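Long-range contacts in Cg3027-pa (Drosophila melanogaster, PDB 2VHH), which probably hydrolyses N-carbamoyl-beta-alanine to beta-alanine, ammonia and carbon dioxide in pyrimidine degradation, as a beta-ureidopropionase of the carbon-nitrogen hydrolase superfamily: residues C129-F134 with E208-M213; P257-G262 with G312-S317. All blocks are in the same frame, centred on the assembly; numbering follows the deposited sequence.

Contact 1 (C129-F134 with E208-M213)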
loop_
_atom_site.group_PDB
_atom_site.type_symbol
_atom_site.label_atom_id
_atom_site.label_comp_id
_atom_site.label_asym_id
_atom_site.label_seq_id
_atom_site.Cartn_x
_atom_site.Cartn_y
_atom_site.Cartn_z
ATOM N N CYS C 129 37.401 3.931 28.113
ATOM C CA CYS C 129 36.907 3.621 29.453
ATOM C C CYS C 129 37.061 4.801 30.414
ATOM O O CYS C 129 36.293 4.939 31.366
ATOM C CB CYS C 129 37.635 2.398 30.010
ATOM S SG CYS C 129 39.412 2.637 30.179
ATOM N N THR C 130 38.061 5.639 30.156
ATOM C CA THR C 130 38.359 6.807 30.982
ATOM C C THR C 130 37.351 7.939 30.752
ATOM O O THR C 130 37.049 8.714 31.663
ATOM C CB THR C 130 39.796 7.322 30.711
ATOM O OG1 THR C 130 39.923 7.705 29.337
ATOM C CG2 THR C 130 40.825 6.241 31.007
ATOM N N ARG C 131 36.835 8.009 29.524
ATOM C CA ARG C 131 35.953 9.088 29.065
ATOM C C ARG C 131 36.644 10.455 28.992
ATOM O O ARG C 131 35.990 11.495 28.883
ATOM C CB ARG C 131 34.668 9.144 29.886
ATOM C CG ARG C 131 33.561 8.296 29.323
ATOM C CD ARG C 131 32.570 7.917 30.393
ATOM N NE ARG C 131 32.169 9.060 31.204
ATOM C CZ ARG C 131 32.410 9.185 32.503
ATOM N NH1 ARG C 131 33.048 8.225 33.158
ATOM N NH2 ARG C 131 32.004 10.275 33.140
ATOM N N GLU C 132 37.973 10.433 29.042
ATOM C CA GLU C 132 38.766 11.640 28.900
ATOM C C GLU C 132 38.991 11.930 27.426
ATOM O O GLU C 132 39.228 11.021 26.635
ATOM C CB GLU C 132 40.112 11.510 29.610
ATOM C CG GLU C 132 40.039 11.238 31.098
ATOM C CD GLU C 132 41.371 10.790 31.688
ATOM O OE1 GLU C 132 41.438 10.670 32.928
ATOM O OE2 GLU C 132 42.345 10.548 30.934
ATOM N N LYS C 133 38.909 13.203 27.065
ATOM C CA LYS C 133 39.104 13.627 25.688
ATOM C C LYS C 133 40.553 13.998 25.433
ATOM O O LYS C 133 40.988 14.091 24.292
ATOM C CB LYS C 133 38.198 14.815 25.362
ATOM C CG LYS C 133 36.706 14.526 25.479
ATOM C CD LYS C 133 36.240 13.514 24.452
ATOM C CE LYS C 133 34.730 13.393 24.452
ATOM N NZ LYS C 133 34.235 12.958 23.122
ATOM N N PHE C 134 41.300 14.202 26.509
ATOM C CA PHE C 134 42.677 14.665 26.420
ATOM C C PHE C 134 43.604 13.729 27.196
ATOM O O PHE C 134 43.329 13.404 28.354
ATOM C CB PHE C 134 42.776 16.114 26.923
ATOM C CG PHE C 134 41.699 17.028 26.365
ATOM C CD1 PHE C 134 40.514 17.252 27.075
ATOM C CD2 PHE C 134 41.862 17.650 25.120
ATOM C CE1 PHE C 134 39.515 18.086 26.558
ATOM C CE2 PHE C 134 40.869 18.479 24.593
ATOM C CZ PHE C 134 39.697 18.700 25.312
ATOM N N GLU C 208 31.951 4.354 24.060
ATOM C CA GLU C 208 32.333 4.737 22.716
ATOM C C GLU C 208 31.425 5.832 22.187
ATOM O O GLU C 208 31.845 6.651 21.362
ATOM C CB GLU C 208 32.273 3.528 21.795
ATOM C CG GLU C 208 33.296 2.461 22.113
ATOM C CD GLU C 208 33.498 1.497 20.968
ATOM O OE1 GLU C 208 33.759 0.304 21.234
ATOM O OE2 GLU C 208 33.387 1.923 19.794
ATOM N N SER C 209 30.180 5.846 22.662
ATOM C CA SER C 209 29.208 6.839 22.218
ATOM C C SER C 209 29.648 8.222 22.639
ATOM O O SER C 209 29.239 9.217 22.047
ATOM C CB SER C 209 27.800 6.526 22.735
ATOM O OG SER C 209 27.761 6.530 24.144
ATOM N N THR C 210 30.500 8.262 23.660
ATOM C CA THR C 210 31.083 9.495 24.156
ATOM C C THR C 210 32.000 10.107 23.100
ATOM O O THR C 210 32.062 11.332 22.968
ATOM C CB THR C 210 31.858 9.244 25.467
ATOM O OG1 THR C 210 31.068 8.422 26.339
ATOM C CG2 THR C 210 32.206 10.544 26.172
ATOM N N TYR C 211 32.670 9.260 22.322
ATOM C CA TYR C 211 33.691 9.727 21.393
ATOM C C TYR C 211 33.228 9.934 19.946
ATOM O O TYR C 211 33.667 10.888 19.294
ATOM C CB TYR C 211 34.913 8.819 21.458
ATOM C CG TYR C 211 35.611 8.842 22.798
ATOM C CD1 TYR C 211 35.116 8.105 23.878
ATOM C CD2 TYR C 211 36.778 9.584 22.985
ATOM C CE1 TYR C 211 35.756 8.114 25.103
ATOM C CE2 TYR C 211 37.427 9.591 24.212
ATOM C CZ TYR C 211 36.907 8.855 25.263
ATOM O OH TYR C 211 37.540 8.864 26.480
ATOM N N TYR C 212 32.345 9.062 19.455
ATOM C CA TYR C 212 31.855 9.142 18.070
ATOM C C TYR C 212 30.412 8.679 17.866
ATOM O O TYR C 212 29.862 7.935 18.673
ATOM C CB TYR C 212 32.785 8.391 17.113
ATOM C CG TYR C 212 33.352 7.106 17.665
ATOM C CD1 TYR C 212 34.580 7.094 18.312
ATOM C CD2 TYR C 212 32.663 5.904 17.536
ATOM C CE1 TYR C 212 35.101 5.929 18.825
ATOM C CE2 TYR C 212 33.180 4.730 18.042
ATOM C CZ TYR C 212 34.402 4.751 18.683
ATOM O OH TYR C 212 34.932 3.596 19.189
ATOM N N MET C 213 29.818 9.135 16.767
ATOM C CA MET C 213 28.438 8.844 16.403
ATOM C C MET C 213 28.368 7.590 15.538
ATOM O O MET C 213 29.399 7.018 15.197
ATOM C CB MET C 213 27.856 10.032 15.630
ATOM C CG MET C 213 27.704 11.309 16.435
ATOM S SD MET C 213 26.357 11.256 17.639
ATOM C CE MET C 213 24.926 11.698 16.658
#
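Lys133 and Tyr211 run antiparallel alongside one another, and the tip of each bonds to the backbone of the other's segment. Both segments are loops of a carbon-nitrogen hydrolase domain, whose alpha-beta-beta-alpha sandwich is characteristic of the superfamily. Segment 129-134 follows strand 115-118, and segment 208-213 follows strand 206-207.

The side chain of Lys133 can be traced outward. Lys133 CB rests 3.7 Å above one face of the Phe134 ring, displaced from its middle. The chain then bends at chi2 (-66°), which turns its outer half toward the other loop. Lys133 CD passes Tyr211 CE2 at 4.1 Å, obliquely to the ring. Lys133 CE comes within 4.2 Å of Thr210 CG2. Lys133 NZ donates to Thr210 O at 2.7 Å, from above the carbonyl plane. The same ammonium makes an off-centre cation-pi contact, with Lys133 NZ 4.7 Å from the centroid of the Tyr211 ring and 29° off its normal.

The loop that carries Tyr211 is turned back on itself, since Tyr211 N and Tyr212 N both donate to Glu208 O. Arg131 adds packing through its CG, which sits 3.9 Å from Thr210 OG1. Its guanidinium serves the oligomer, with NH2 bonded to Thr300 O of a second subunit. Lys133 also packs on Asp353 of a third subunit. All six touching residues are buried. The Tyr211 hydroxyl OH donates to Glu132 O at 2.7 Å, and this carbonyl oxygen lies near the plane of the Tyr211 ring, at its edge.

Contact 2 (P257-G262 with G312-S317)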
loop_
_atom_site.group_PDB
_atom_site.type_symbol
_atom_site.label_atom_id
_atom_site.label_comp_id
_atom_site.label_asym_id
_atom_site.label_seq_id
_atom_site.Cartn_x
_atom_site.Cartn_y
_atom_site.Cartn_z
ATOM N N PRO C 257 37.164 -6.768 13.459
ATOM C CA PRO C 257 38.099 -6.228 14.444
ATOM C C PRO C 257 37.347 -5.839 15.705
ATOM O O PRO C 257 36.295 -5.209 15.613
ATOM C CB PRO C 257 38.649 -4.975 13.759
ATOM C CG PRO C 257 38.396 -5.165 12.332
ATOM C CD PRO C 257 37.140 -5.962 12.229
ATOM N N SER C 258 37.870 -6.219 16.866
ATOM C CA SER C 258 37.155 -6.010 18.122
ATOM C C SER C 258 38.085 -5.621 19.245
ATOM O O SER C 258 39.309 -5.729 19.121
ATOM C CB SER C 258 36.414 -7.285 18.560
ATOM O OG SER C 258 35.467 -7.725 17.611
ATOM N N ALA C 259 37.481 -5.180 20.346
ATOM C CA ALA C 259 38.165 -5.050 21.617
ATOM C C ALA C 259 37.152 -5.307 22.711
ATOM O O ALA C 259 36.430 -4.400 23.095
ATOM C CB ALA C 259 38.776 -3.670 21.766
ATOM N N THR C 260 37.071 -6.543 23.193
ATOM C CA THR C 260 36.215 -6.848 24.349
ATOM C C THR C 260 36.952 -7.492 25.505
ATOM O O THR C 260 37.806 -8.362 25.292
ATOM C CB THR C 260 35.009 -7.766 24.021
ATOM O OG1 THR C 260 35.235 -8.475 22.795
ATOM C CG2 THR C 260 33.713 -6.955 23.931
ATOM N N ILE C 261 36.624 -7.023 26.716
ATOM C CA ILE C 261 36.841 -7.748 27.991
ATOM C C ILE C 261 35.421 -8.248 28.314
ATOM O O ILE C 261 34.474 -7.540 28.005
ATOM C CB ILE C 261 37.460 -6.843 29.090
ATOM C CG1 ILE C 261 36.401 -5.996 29.799
ATOM C CG2 ILE C 261 38.549 -5.946 28.496
ATOM C CD1 ILE C 261 36.790 -5.572 31.230
ATOM N N GLY C 262 35.174 -9.369 28.982
ATOM C CA GLY C 262 35.354 -9.654 30.383
ATOM C C GLY C 262 34.440 -10.867 30.561
ATOM O O GLY C 262 34.218 -11.613 29.606
ATOM N N GLY C 312 40.958 -4.306 31.728
ATOM C CA GLY C 312 41.234 -5.604 31.128
ATOM C C GLY C 312 40.788 -6.765 31.997
ATOM O O GLY C 312 40.073 -6.572 32.980
ATOM N N PRO C 313 41.211 -7.985 31.642
ATOM C CA PRO C 313 42.078 -8.254 30.494
ATOM C C PRO C 313 41.314 -8.503 29.182
ATOM O O PRO C 313 40.218 -9.077 29.203
ATOM C CB PRO C 313 42.829 -9.509 30.937
ATOM C CG PRO C 313 41.839 -10.229 31.852
ATOM C CD PRO C 313 40.865 -9.212 32.383
ATOM N N PHE C 314 41.880 -8.057 28.058
ATOM C CA PHE C 314 41.315 -8.359 26.740
ATOM C C PHE C 314 41.679 -9.788 26.404
ATOM O O PHE C 314 42.843 -10.160 26.525
ATOM C CB PHE C 314 41.857 -7.416 25.671
ATOM C CG PHE C 314 41.345 -6.016 25.789
ATOM C CD1 PHE C 314 42.116 -5.030 26.393
ATOM C CD2 PHE C 314 40.092 -5.682 25.305
ATOM C CE1 PHE C 314 41.652 -3.738 26.512
ATOM C CE2 PHE C 314 39.621 -4.386 25.422
ATOM C CZ PHE C 314 40.408 -3.414 26.026
ATOM N N TYR C 315 40.689 -10.586 25.995
ATOM C CA TYR C 315 40.856 -12.048 25.920
ATOM C C TYR C 315 41.247 -12.649 24.572
ATOM O O TYR C 315 41.071 -13.844 24.370
ATOM C CB TYR C 315 39.630 -12.790 26.490
ATOM C CG TYR C 315 38.314 -12.433 25.840
ATOM C CD1 TYR C 315 37.977 -12.900 24.574
ATOM C CD2 TYR C 315 37.397 -11.625 26.500
ATOM C CE1 TYR C 315 36.766 -12.552 23.986
ATOM C CE2 TYR C 315 36.190 -11.285 25.926
ATOM C CZ TYR C 315 35.882 -11.744 24.676
ATOM O OH TYR C 315 34.682 -11.391 24.129
ATOM N N GLY C 316 41.764 -11.840 23.651
ATOM C CA GLY C 316 42.244 -12.343 22.359
ATOM C C GLY C 316 41.312 -13.359 21.725
ATOM O O GLY C 316 40.155 -13.046 21.439
ATOM N N SER C 317 41.816 -14.579 21.516
ATOM C CA SER C 317 41.037 -15.723 20.993
ATOM C C SER C 317 40.511 -15.545 19.576
ATOM O O SER C 317 39.460 -16.085 19.220
ATOM C CB SER C 317 39.880 -16.096 21.918
ATOM O OG SER C 317 40.298 -16.185 23.262
#
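This is a mainly apolar side-chain contact, with Ile261 lying over Phe314, between the loop that leaves strand 253-258 and the end of strand 308-315. The two touching parts run 100° apart, so they meet crosswise and not as paired strands. Ile261 CG2 sits over one face of the Phe314 ring, nearer its margin than its middle. The CH-pi contact from Ile261 CG2 to the Phe314 centroid is 3.7 Å, 18° off the normal. With chi1 at 82°, CG1 of Ile261 takes the place between backbone N and C, and the CG2 methyl is the branch turned to the ring. Ala259 CB touches CE2 of Phe314 at 3.8 Å.

Both strands belong to one mixed sheet of the hydrolase sandwich. Strand 283-295 lies between them, and strand 308-315 is outermost within the chain.

Tyr315 lies alongside Thr260, pointing the same way. Thr260 O stands over one face of the Tyr315 ring, 3.4 Å from Tyr315 CE2, while Gly262 N meets the ring at its edge. Thr260 OG1 donates a weak bond to Tyr315 OH at 3.3 Å. The phenol also bonds Ser265 OG, on the loop leading to helix 266-280.

Contact 1 closes along the chain before contact 2 opens. Their centres are 18 Å apart and their nearest atoms about 6 Å apart, so they do not touch. Phe126 is a shared neighbour: Glu208 of contact 1 and Ala259 of contact 2 both pack on it. The centre of contact 1 is about 21 Å from the centre of the chain, and contact 1 reaches two other subunits. The centre of contact 2 is about 11 Å from the chain centre, and no other chain touches it. Both probably border the active site. Glu208 forms a salt bridge with Lys197, and Pro257 a backbone hydrogen bond with Cys234; these two match the lysine and cysteine of the superfamily's Glu-Lys-Cys triad.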